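Acetylene hydratase Ahy (Pelobacter acetylenicus, PDB 2E7Z) catalyses the hydration of acetylene to acetaldehyde, using a tungsten-bis(molybdopterin guanine dinucleotide) cofactor and a [4Fe-4S] cluster. Local coordinates at residues A[36-39]-A[40-43]; A[48-51]-A[52-56]; A[602-605]-A[606-609]. One frame throughout, in Å; residues are numbered along the deposited sequence.

Interaction 1: residues A[36-39]-A[40-43]; sequences TTPP and NSIC. With SF4 (iron/sulfur cluster), chain D.
Ser41 turns its hydroxyl back onto Pro38, OG lying 2.7 Å from Pro38 O. Its chi1 of -60° places OG beside the backbone N, on the side where the proline carbonyl lies; Asn181 OD1 is a second acceptor within reach, and the two compete for the one hydroxyl proton. A short side chain suits this place, since it can reach a carbonyl only three residues back. Water 1 adds a second link, donating to Pro38 O at 2.7 Å and accepting from Ser41 N at 2.8 Å. Next to this polar end, the methyl CG2 of Thr37 touches Ser41 CB at 3.5 Å; its OG1 takes the other branch, beside the backbone N, and bonds to Val14 N. The two prolines keep the approach extended, and Asn40 then reverses the chain with a positive phi of 61°, a conformation asparagine tolerates well. Beyond the turn, Cys43 SG binds iron FE1 of the cluster at 2.3 Å. The stretch lies in the loop between strand 25-29, against which Ile42 rests, and helix 44-47, whose N-cap position Cys43 occupies, while helix 177-189 packs against Pro38, Ser41 and Cys43.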
ATOM      1  N   THR A  36       6.196   9.550 -19.187  1.00 17.53           N
ATOM      2  CA  THR A  36       5.196   9.361 -18.123  1.00 17.01           C
ATOM      3  C   THR A  36       5.251  10.411 -17.034  1.00 16.87           C
ATOM      4  O   THR A  36       4.208  10.772 -16.489  1.00 18.20           O
ATOM      5  CB  THR A  36       5.265   7.970 -17.445  1.00 17.62           C
ATOM      6  OG1 THR A  36       6.394   7.920 -16.564  1.00 16.84           O
ATOM      7  CG2 THR A  36       5.323   6.816 -18.474  1.00 17.96           C
ATOM      8  N   THR A  37       6.445  10.901 -16.708  1.00 15.77           N
ATOM      9  CA  THR A  37       6.615  11.883 -15.637  1.00 16.02           C
ATOM     10  C   THR A  37       6.583  13.297 -16.226  1.00 16.52           C
ATOM     11  O   THR A  37       7.475  13.674 -16.980  1.00 16.48           O
ATOM     12  CB  THR A  37       7.947  11.654 -14.889  1.00 15.69           C
ATOM     13  OG1 THR A  37       7.954  10.323 -14.342  1.00 14.57           O
ATOM     14  CG2 THR A  37       8.121  12.663 -13.772  1.00 16.32           C
ATOM     15  N   PRO A  38       5.553  14.086 -15.878  1.00 16.78           N
ATOM     16  CA  PRO A  38       5.460  15.457 -16.412  1.00 17.20           C
ATOM     17  C   PRO A  38       6.569  16.367 -15.891  1.00 17.97           C
ATOM     18  O   PRO A  38       7.212  16.041 -14.895  1.00 17.47           O
ATOM     19  CB  PRO A  38       4.100  15.962 -15.905  1.00 17.98           C
ATOM     20  CG  PRO A  38       3.465  14.842 -15.193  1.00 17.89           C
ATOM     21  CD  PRO A  38       4.457  13.759 -14.950  1.00 16.74           C
ATOM     22  N   PRO A  39       6.806  17.523 -16.561  1.00 18.69           N
ATOM     23  CA  PRO A  39       7.875  18.419 -16.110  1.00 19.10           C
ATOM     24  C   PRO A  39       7.655  18.925 -14.683  1.00 18.46           C
ATOM     25  O   PRO A  39       6.519  18.931 -14.200  1.00 19.16           O
ATOM     26  CB  PRO A  39       7.766  19.603 -17.076  1.00 19.46           C
ATOM     27  CG  PRO A  39       7.083  19.055 -18.273  1.00 19.73           C
ATOM     28  CD  PRO A  39       6.130  18.031 -17.768  1.00 20.28           C
ATOM     29  N   ASN A  40       8.739  19.336 -14.028  1.00 19.41           N
ATOM     30  CA  ASN A  40       8.679  19.887 -12.666  1.00 19.03           C
ATOM     31  C   ASN A  40       8.140  18.893 -11.648  1.00 19.22           C
ATOM     32  O   ASN A  40       7.519  19.283 -10.645  1.00 19.57           O
ATOM     33  CB  ASN A  40       7.858  21.185 -12.661  1.00 20.15           C
ATOM     34  CG  ASN A  40       8.221  22.081 -13.824  1.00 21.86           C
ATOM     35  OD1 ASN A  40       7.371  22.442 -14.650  1.00 26.77           O
ATOM     36  ND2 ASN A  40       9.500  22.408 -13.924  1.00 22.95           N
ATOM     37  N   SER A  41       8.387  17.610 -11.903  1.00 18.24           N
ATOM     38  CA  SER A  41       7.971  16.566 -10.965  1.00 16.88           C
ATOM     39  C   SER A  41       9.144  16.079 -10.100  1.00 16.16           C
ATOM     40  O   SER A  41       9.766  15.046 -10.377  1.00 15.87           O
ATOM     41  CB  SER A  41       7.281  15.415 -11.701  1.00 17.16           C
ATOM     42  OG  SER A  41       6.115  15.844 -12.413  1.00 18.36           O
ATOM     43  N   ILE A  42       9.456  16.854  -9.067  1.00 15.81           N
ATOM     44  CA  ILE A  42      10.353  16.421  -8.003  1.00 15.31           C
ATOM     45  C   ILE A  42       9.947  17.115  -6.711  1.00 16.07           C
ATOM     46  O   ILE A  42       9.482  18.263  -6.752  1.00 17.38           O
ATOM     47  CB  ILE A  42      11.843  16.671  -8.335  1.00 15.18           C
ATOM     48  CG1 ILE A  42      12.714  15.809  -7.415  1.00 14.99           C
ATOM     49  CG2 ILE A  42      12.196  18.171  -8.235  1.00 16.47           C
ATOM     50  CD1 ILE A  42      14.180  15.746  -7.769  1.00 15.07           C
ATOM     51  N   CYS A  43      10.100  16.436  -5.577  1.00 15.80           N
ATOM     52  CA  CYS A  43       9.708  17.010  -4.282  1.00 15.34           C
ATOM     53  C   CYS A  43      10.893  17.048  -3.330  1.00 15.57           C
ATOM     54  O   CYS A  43      11.975  16.574  -3.668  1.00 15.26           O
ATOM     55  CB  CYS A  43       8.557  16.201  -3.671  1.00 15.63           C
ATOM     56  SG  CYS A  43       9.117  14.621  -2.970  1.00 15.26           S
TER
HETATM   57 FE1  SF4 D 800       8.747  12.984  -4.549  1.00 13.31          FE
HETATM   58 FE2  SF4 D 800      10.205  10.898  -5.418  1.00 11.40          FE
HETATM   59 FE3  SF4 D 800       8.042  11.723  -6.822  1.00 12.64          FE
HETATM   60 FE4  SF4 D 800       7.725  10.464  -4.477  1.00 11.66          FE
HETATM   61  S1  SF4 D 800       8.604   9.532  -6.334  1.00 10.86           S
HETATM   62  S2  SF4 D 800       6.598  12.373  -5.179  1.00 12.99           S
HETATM   63  S3  SF4 D 800       9.554  11.217  -3.276  1.00 10.96           S
HETATM   64  S4  SF4 D 800       9.964  12.951  -6.454  1.00 13.11           S
HETATM   65  O   HOH W   1       9.795  16.391 -14.052  1.00 18.66           O

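Interaction 2: residues A[48-51]-A[52-56]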
ATOM      1  N   ASN A  48      16.399  15.966  -1.539  1.00 14.92           N
ATOM      2  CA  ASN A  48      17.274  15.749  -0.404  1.00 15.11           C
ATOM      3  C   ASN A  48      17.574  14.278  -0.144  1.00 14.11           C
ATOM      4  O   ASN A  48      18.054  13.926   0.921  1.00 14.50           O
ATOM      5  CB  ASN A  48      16.667  16.394   0.833  1.00 15.34           C
ATOM      6  CG  ASN A  48      16.577  17.904   0.698  1.00 17.00           C
ATOM      7  OD1 ASN A  48      17.599  18.597   0.687  1.00 19.65           O
ATOM      8  ND2 ASN A  48      15.359  18.425   0.597  1.00 18.10           N
ATOM      9  N   ALA A  49      17.319  13.421  -1.132  1.00 13.37           N
ATOM     10  CA  ALA A  49      17.547  11.998  -0.939  1.00 12.79           C
ATOM     11  C   ALA A  49      18.981  11.617  -0.599  1.00 13.00           C
ATOM     12  O   ALA A  49      19.226  10.646   0.126  1.00 12.33           O
ATOM     13  CB  ALA A  49      17.040  11.204  -2.158  1.00 12.90           C
ATOM     14  N   ASP A  50      19.942  12.386  -1.114  1.00 12.49           N
ATOM     15  CA  ASP A  50      21.339  12.064  -0.830  1.00 13.82           C
ATOM     16  C   ASP A  50      21.682  12.278   0.639  1.00 13.70           C
ATOM     17  O   ASP A  50      22.591  11.636   1.136  1.00 14.32           O
ATOM     18  CB  ASP A  50      22.318  12.800  -1.753  1.00 13.53           C
ATOM     19  CG  ASP A  50      23.647  12.052  -1.918  1.00 15.71           C
ATOM     20  OD1 ASP A  50      23.594  10.801  -2.006  1.00 15.45           O
ATOM     21  OD2 ASP A  50      24.728  12.717  -1.928  1.00 16.19           O
ATOM     22  N   THR A  51      20.913  13.116   1.339  1.00 14.85           N
ATOM     23  CA  THR A  51      21.143  13.287   2.791  1.00 14.44           C
ATOM     24  C   THR A  51      20.775  12.018   3.569  1.00 14.42           C
ATOM     25  O   THR A  51      21.257  11.793   4.685  1.00 15.13           O
ATOM     26  CB  THR A  51      20.369  14.467   3.413  1.00 16.53           C
ATOM     27  OG1 THR A  51      18.976  14.139   3.458  1.00 16.21           O
ATOM     28  CG2 THR A  51      20.585  15.763   2.619  1.00 16.36           C
ATOM     29  N   ILE A  52      19.912  11.200   2.958  1.00 13.21           N
ATOM     30  CA  ILE A  52      19.563   9.889   3.499  1.00 12.48           C
ATOM     31  C   ILE A  52      20.568   8.838   3.039  1.00 11.88           C
ATOM     32  O   ILE A  52      21.084   8.064   3.860  1.00 12.29           O
ATOM     33  CB  ILE A  52      18.155   9.496   3.068  1.00 11.90           C
ATOM     34  CG1 ILE A  52      17.134  10.578   3.481  1.00 14.39           C
ATOM     35  CG2 ILE A  52      17.769   8.133   3.688  1.00 11.93           C
ATOM     36  CD1 ILE A  52      17.055  10.901   4.981  1.00 15.82           C
ATOM     37  N   ARG A  53      20.865   8.813   1.728  1.00 11.43           N
ATOM     38  CA  ARG A  53      21.872   7.877   1.234  1.00 11.51           C
ATOM     39  C   ARG A  53      23.211   7.993   1.993  1.00 11.58           C
ATOM     40  O   ARG A  53      23.894   6.986   2.228  1.00 11.83           O
ATOM     41  CB  ARG A  53      22.099   8.049  -0.271  1.00 11.97           C
ATOM     42  CG  ARG A  53      23.003   6.981  -0.848  1.00 11.54           C
ATOM     43  CD  ARG A  53      23.554   7.393  -2.199  1.00 13.00           C
ATOM     44  NE  ARG A  53      24.800   8.159  -2.106  1.00 12.64           N
ATOM     45  CZ  ARG A  53      26.006   7.609  -1.972  1.00 14.12           C
ATOM     46  NH1 ARG A  53      26.153   6.289  -1.881  1.00 13.98           N
ATOM     47  NH2 ARG A  53      27.080   8.398  -1.968  1.00 14.54           N
ATOM     48  N   THR A  54      23.597   9.225   2.350  1.00 12.81           N
ATOM     49  CA  THR A  54      24.882   9.453   3.018  1.00 13.59           C
ATOM     50  C   THR A  54      24.751   9.715   4.511  1.00 13.44           C
ATOM     51  O   THR A  54      25.708  10.173   5.140  1.00 14.51           O
ATOM     52  CB  THR A  54      25.698  10.609   2.357  1.00 13.98           C
ATOM     53  OG1 THR A  54      24.991  11.842   2.517  1.00 15.81           O
ATOM     54  CG2 THR A  54      25.870  10.326   0.877  1.00 14.61           C
ATOM     55  N   HIS A  55      23.582   9.467   5.082  1.00 13.20           N
ATOM     56  CA  HIS A  55      23.346   9.803   6.481  1.00 13.75           C
ATOM     57  C   HIS A  55      24.333   9.081   7.377  1.00 13.70           C
ATOM     58  O   HIS A  55      24.606   7.890   7.167  1.00 14.72           O
ATOM     59  CB  HIS A  55      21.899   9.467   6.897  1.00 13.57           C
ATOM     60  CG  HIS A  55      21.495  10.222   8.116  1.00 13.88           C
ATOM     61  ND1 HIS A  55      21.829   9.811   9.384  1.00 16.38           N
ATOM     62  CD2 HIS A  55      20.854  11.404   8.253  1.00 15.44           C
ATOM     63  CE1 HIS A  55      21.415  10.717  10.258  1.00 15.45           C
ATOM     64  NE2 HIS A  55      20.798  11.678   9.598  1.00 15.92           N
ATOM     65  N   LYS A  56      24.887   9.781   8.378  1.00 14.38           N
ATOM     66  CA  LYS A  56      25.861   9.133   9.264  1.00 15.91           C
ATOM     67  C   LYS A  56      25.293   7.936  10.013  1.00 15.21           C
ATOM     68  O   LYS A  56      26.039   7.034  10.372  1.00 16.38           O
ATOM     69  CB  LYS A  56      26.478  10.126  10.265  1.00 17.07           C
ATOM     70  CG  LYS A  56      25.487  10.723  11.243  1.00 20.10           C
ATOM     71  CD  LYS A  56      26.137  11.735  12.185  1.00 24.22           C
ATOM     72  CE  LYS A  56      27.249  11.118  13.028  1.00 29.54           C
ATOM     73  NZ  LYS A  56      26.743  10.162  14.060  1.00 32.08           N
TER
HETATM   74  O   HOH W   2      27.029  11.277  -2.280  1.00 15.16           O
HETATM   75  O   HOH W   3      25.081  14.351   0.158  1.00 25.59           O
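Ile52 follows Thr51 within one short helix, and its N-H reaches back to Ala49 O at 3.0 Å. Its branched side chain is buried, suited to a place against Phe442, close to the cofactor-binding Gln441. Arg53 N meets the same Ala49 O at 2.9 Å, so this oxygen is shared by two amides. The Arg53 side chain leaves with CG anti to its backbone N (chi1 -173°) and bends at chi3, which lays it alongside Asp50, pointing the same way. NE donates to Asp50 OD1 over 2.9 Å in a salt bridge; carboxylate and guanidinium are almost coplanar, 12° apart, and water 2 joins Asp50 OD2 to Arg53 NH2. Thr54 is the first residue past the helix. Both its N, at 2.9 Å, and its OG1, at 2.8 Å, donate to Asp50 O, from opposite faces of the carbonyl plane; a threonine hydroxyl is short enough to fold back in this way. His55 sets CB 3.3 Å from Thr51 O, while its ring nitrogens turn to Pro615 O and Asp57 N.

Asp50 thus serves the turn twice, through its carbonyl and its carboxylate. Since OD2 also accepts from Ile25 N and Arg53 NH1 pairs with Glu461, the salt bridge belongs to a wider polar network, which would be expected to keep Asp50 ionised and the guanidinium fixed in rotation.

Interaction 3: residues A[602-605]-A[606-609]. With MGD (2-amino-5,6-dimercapto-7-methyl-3,7,8a,9-tetrahydro-8-oxa-1,3,9,10-tetraaza-anthracen-4-one guanosine dinucleotide), chain F.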
ATOM      1  N   LEU A 602      -2.848  11.198   6.780  1.00 15.11           N
ATOM      2  CA  LEU A 602      -2.464  12.536   6.298  1.00 15.90           C
ATOM      3  C   LEU A 602      -0.964  12.564   6.095  1.00 15.09           C
ATOM      4  O   LEU A 602      -0.178  12.753   7.025  1.00 15.92           O
ATOM      5  CB  LEU A 602      -2.986  13.698   7.159  1.00 16.69           C
ATOM      6  CG  LEU A 602      -3.311  14.998   6.383  1.00 18.46           C
ATOM      7  CD1 LEU A 602      -3.685  16.091   7.358  1.00 20.01           C
ATOM      8  CD2 LEU A 602      -2.202  15.488   5.517  1.00 22.86           C
ATOM      9  N   ARG A 603      -0.584  12.323   4.850  1.00 15.15           N
ATOM     10  CA  ARG A 603       0.827  12.221   4.510  1.00 14.89           C
ATOM     11  C   ARG A 603       1.489  13.590   4.552  1.00 15.39           C
ATOM     12  O   ARG A 603       0.882  14.596   4.149  1.00 16.74           O
ATOM     13  CB  ARG A 603       0.989  11.600   3.131  1.00 15.14           C
ATOM     14  CG  ARG A 603       0.319  10.250   2.989  1.00 14.98           C
ATOM     15  CD  ARG A 603       0.797   9.223   4.006  1.00 14.04           C
ATOM     16  NE  ARG A 603       0.143   7.946   3.738  1.00 14.65           N
ATOM     17  CZ  ARG A 603      -0.124   6.999   4.634  1.00 16.48           C
ATOM     18  NH1 ARG A 603       0.205   7.132   5.914  1.00 15.26           N
ATOM     19  NH2 ARG A 603      -0.746   5.899   4.234  1.00 16.51           N
ATOM     20  N   GLU A 604       2.727  13.613   5.025  1.00 14.92           N
ATOM     21  CA  GLU A 604       3.455  14.861   5.251  1.00 15.95           C
ATOM     22  C   GLU A 604       4.510  15.027   4.183  1.00 15.76           C
ATOM     23  O   GLU A 604       5.147  14.041   3.758  1.00 15.55           O
ATOM     24  CB  GLU A 604       4.064  14.888   6.649  1.00 16.12           C
ATOM     25  CG  GLU A 604       2.958  14.980   7.710  1.00 18.19           C
ATOM     26  CD  GLU A 604       3.432  14.822   9.133  1.00 20.11           C
ATOM     27  OE1 GLU A 604       4.584  14.412   9.359  1.00 21.16           O
ATOM     28  OE2 GLU A 604       2.618  15.098  10.041  1.00 21.13           O
ATOM     29  N   ASP A 605       4.652  16.272   3.725  1.00 16.39           N
ATOM     30  CA  ASP A 605       5.537  16.607   2.616  1.00 15.71           C
ATOM     31  C   ASP A 605       6.941  16.031   2.746  1.00 16.18           C
ATOM     32  O   ASP A 605       7.492  15.527   1.755  1.00 16.13           O
ATOM     33  CB  ASP A 605       5.640  18.126   2.492  1.00 16.95           C
ATOM     34  CG  ASP A 605       4.369  18.771   1.918  1.00 18.12           C
ATOM     35  OD1 ASP A 605       3.388  18.075   1.568  1.00 19.58           O
ATOM     36  OD2 ASP A 605       4.367  20.019   1.820  1.00 22.03           O
ATOM     37  N   SER A 606       7.497  16.081   3.960  1.00 15.10           N
ATOM     38  CA  SER A 606       8.922  15.820   4.185  1.00 15.01           C
ATOM     39  C   SER A 606       9.280  14.389   4.572  1.00 14.23           C
ATOM     40  O   SER A 606      10.468  14.068   4.694  1.00 15.49           O
ATOM     41  CB  SER A 606       9.479  16.770   5.255  1.00 15.76           C
ATOM     42  OG  SER A 606       8.669  16.742   6.431  1.00 17.93           O
ATOM     43  N   ASN A 607       8.279  13.528   4.767  1.00 14.02           N
ATOM     44  CA  ASN A 607       8.555  12.136   5.146  1.00 12.95           C
ATOM     45  C   ASN A 607       7.728  11.190   4.318  1.00 12.86           C
ATOM     46  O   ASN A 607       6.739  11.594   3.711  1.00 13.14           O
ATOM     47  CB  ASN A 607       8.375  11.908   6.660  1.00 13.65           C
ATOM     48  CG  ASN A 607       7.018  12.350   7.171  1.00 14.66           C
ATOM     49  OD1 ASN A 607       5.992  11.775   6.799  1.00 16.95           O
ATOM     50  ND2 ASN A 607       7.007  13.396   8.028  1.00 16.78           N
ATOM     51  N   PHE A 608       8.155   9.931   4.269  1.00 12.49           N
ATOM     52  CA  PHE A 608       7.381   8.923   3.558  1.00 11.60           C
ATOM     53  C   PHE A 608       7.139   7.803   4.547  1.00 10.74           C
ATOM     54  O   PHE A 608       8.080   7.149   4.953  1.00 10.15           O
ATOM     55  CB  PHE A 608       8.109   8.395   2.300  1.00 11.02           C
ATOM     56  CG  PHE A 608       7.446   7.190   1.684  1.00 11.76           C
ATOM     57  CD1 PHE A 608       6.183   7.282   1.094  1.00 10.78           C
ATOM     58  CD2 PHE A 608       8.079   5.948   1.721  1.00 12.04           C
ATOM     59  CE1 PHE A 608       5.564   6.153   0.525  1.00 11.45           C
ATOM     60  CE2 PHE A 608       7.460   4.814   1.161  1.00 11.88           C
ATOM     61  CZ  PHE A 608       6.203   4.926   0.577  1.00 10.91           C
ATOM     62  N   GLN A 609       5.887   7.595   4.955  1.00 10.77           N
ATOM     63  CA  GLN A 609       5.591   6.553   5.937  1.00 10.49           C
ATOM     64  C   GLN A 609       6.470   6.761   7.156  1.00 10.64           C
ATOM     65  O   GLN A 609       6.473   7.871   7.662  1.00 11.32           O
ATOM     66  CB  GLN A 609       5.725   5.143   5.325  1.00 10.30           C
ATOM     67  CG  GLN A 609       4.904   4.986   4.037  1.00 12.00           C
ATOM     68  CD  GLN A 609       3.402   4.923   4.286  1.00 12.50           C
ATOM     69  OE1 GLN A 609       2.944   4.621   5.383  1.00 14.27           O
ATOM     70  NE2 GLN A 609       2.631   5.175   3.247  1.00 14.73           N
TER
HETATM   71  PB  MGD F 802      -3.329  11.323   3.314  0.50 11.83           P
HETATM   72  O1B MGD F 802      -2.389  12.467   3.042  0.50 11.14           O
HETATM   73  O2B MGD F 802      -3.049  10.431   4.490  0.50  9.53           O
HETATM   74  O3B MGD F 802      -3.425  10.364   2.025  0.50 10.76           O
HETATM   75  O3A MGD F 802      -2.240   9.836  -0.097  0.50 10.00           O
HETATM   76  PA  MGD F 802      -3.442  10.733   0.463  0.50 11.72           P
HETATM   77  O1A MGD F 802      -4.730  10.137  -0.047  0.50 10.31           O
HETATM   78  O2A MGD F 802      -3.126  12.182   0.144  0.50 12.29           O
HETATM   79  O5' MGD F 802      -4.816  11.921   3.473  0.50 11.41           O
HETATM   80  C5' MGD F 802      -5.261  12.780   2.440  0.50 10.44           C
HETATM   81  C4' MGD F 802      -6.696  13.192   2.708  0.50  9.33           C
HETATM   82  O4' MGD F 802      -7.505  12.030   2.922  0.50  9.80           O
HETATM   83  C3' MGD F 802      -6.801  14.052   3.964  0.50  9.30           C
HETATM   84  O3' MGD F 802      -7.141  15.387   3.587  0.50 10.26           O
HETATM   85  C2' MGD F 802      -7.902  13.411   4.780  0.50  9.09           C
HETATM   86  O2' MGD F 802      -8.852  14.333   5.311  0.50  9.23           O
HETATM   87  C1' MGD F 802      -8.553  12.494   3.751  0.50  9.64           C
HETATM   88  N9  MGD F 802      -9.344  11.403   4.352  0.50  8.55           N
HETATM   89  C8  MGD F 802      -9.096  10.723   5.488  0.50 10.08           C
HETATM   90  N7  MGD F 802     -10.042   9.779   5.730  0.50  9.90           N
HETATM   91  C5  MGD F 802     -10.943   9.881   4.722  0.50  9.81           C
HETATM   92  C6  MGD F 802     -12.199   9.204   4.334  0.50  9.47           C
HETATM   93  O6  MGD F 802     -12.692   8.312   5.056  0.50  9.75           O
HETATM   94  N1  MGD F 802     -12.799   9.595   3.199  0.50  8.72           N
HETATM   95  C2  MGD F 802     -12.310  10.568   2.403  0.50  7.86           C
HETATM   96  N2  MGD F 802     -12.978  10.887   1.268  0.50  9.11           N
HETATM   97  N3  MGD F 802     -11.157  11.231   2.698  0.50  8.64           N
HETATM   98  C4  MGD F 802     -10.465  10.932   3.813  0.50  8.53           C
HETATM   99  C10 MGD F 802      -1.924   8.516   0.339  0.50 10.66           C
HETATM  100  C11 MGD F 802      -0.620   8.212  -0.393  0.50  9.60           C
HETATM  101  O11 MGD F 802       0.307   9.286  -0.167  0.50 11.23           O
HETATM  102  C12 MGD F 802      -0.006   6.881  -0.007  0.50 11.21           C
HETATM  103  S12 MGD F 802      -0.994   5.553   0.356  0.50 13.81           S
HETATM  104  C13 MGD F 802       1.327   6.721   0.053  0.50 11.02           C
HETATM  105  S13 MGD F 802       2.063   5.206   0.310  0.50 12.39           S
HETATM  106  C14 MGD F 802       2.248   7.891  -0.069  0.50  9.90           C
HETATM  107  N15 MGD F 802       2.676   8.341   1.250  0.50 10.57           N
HETATM  108  C16 MGD F 802       3.286   9.543   1.332  0.50 10.20           C
HETATM  109  C17 MGD F 802       4.112   9.963   2.485  0.50 10.91           C
HETATM  110  O17 MGD F 802       4.277   9.207   3.471  0.50 10.92           O
HETATM  111  N18 MGD F 802       4.666  11.188   2.447  0.50  9.95           N
HETATM  112  C19 MGD F 802       4.491  12.041   1.414  0.50 10.67           C
HETATM  113  N19 MGD F 802       5.096  13.246   1.459  0.50 10.50           N
HETATM  114  N20 MGD F 802       3.741  11.728   0.327  0.50 10.84           N
HETATM  115  C21 MGD F 802       3.132  10.528   0.243  0.50 10.82           C
HETATM  116  N22 MGD F 802       2.380  10.220  -0.828  0.50 11.52           N
HETATM  117  C23 MGD F 802       1.548   9.034  -0.818  0.50 10.54           C
HETATM  118  O   HOH W   4       3.766  10.892   5.463  1.00 15.55           O
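A chi1 of 54° sets Asn607 CG between its own N and carbonyl carbon, folding the amide back across the turn, while Glu604, with chi1 at -68° and an extended chain, sends its carboxylate to meet it. Asn607 ND2 donates to Glu604 OE1 at 2.9 Å in an almost straight bond of 171°, which falls on the anti lone pair of OE1. The carboxylate also forms salt bridges with Arg670, through OE2, and Arg675, through OE1, so an acidic residue suits this place. Water 4 sits between the loop and the pterin, taking the N-H of Glu604 and donating to Asn607 OD1 and, at 2.7 Å, to pterin O17. That same O17 receives Gln609 N at 2.7 Å, while the carbonyls of Glu604 and Asn607 face pterin N19 and N18.

Gln609 bends at chi2 and carries NE2 over one face of the Arg603 guanidinium, 3.6 Å from CZ; NE2 also lies 3.0 Å from the dithiolene sulfur S13. Arg603 gives its backbone N to phosphate oxygen O1B at 2.6 Å, runs its aliphatic chain along the pterin, and reaches O17 of the second cofactor molecule with NH1. The type I turn from Glu604 to Asn607, with Gln609 just beyond it, thus reads the polar edge of the pterin, chiefly with backbone groups. It forms part of the cofactor site in the molybdopterin dinucleotide-binding domain, of the double-psi beta-barrel clan, in this DMSO reductase family member.

Following the chain, the three contacts come in series, none nesting in or crossing another, and each closes only a local turn. Interaction 1 ends at the cap of helix 44-47, and interaction 2 opens just after that helix, so the first two bracket it. Interaction 3 comes some 550 residues later, in the loop between strand 596-600 and helix 617-621. Their centres are about 17 to 21 Å apart and they do not touch, yet they are connected: Lys45, between the first two, bonds to Asp605 O, while Asn48 meets helix 617-621 and His55 the loop before it. The N-terminal cluster region is thereby joined to the late pterin-binding loop.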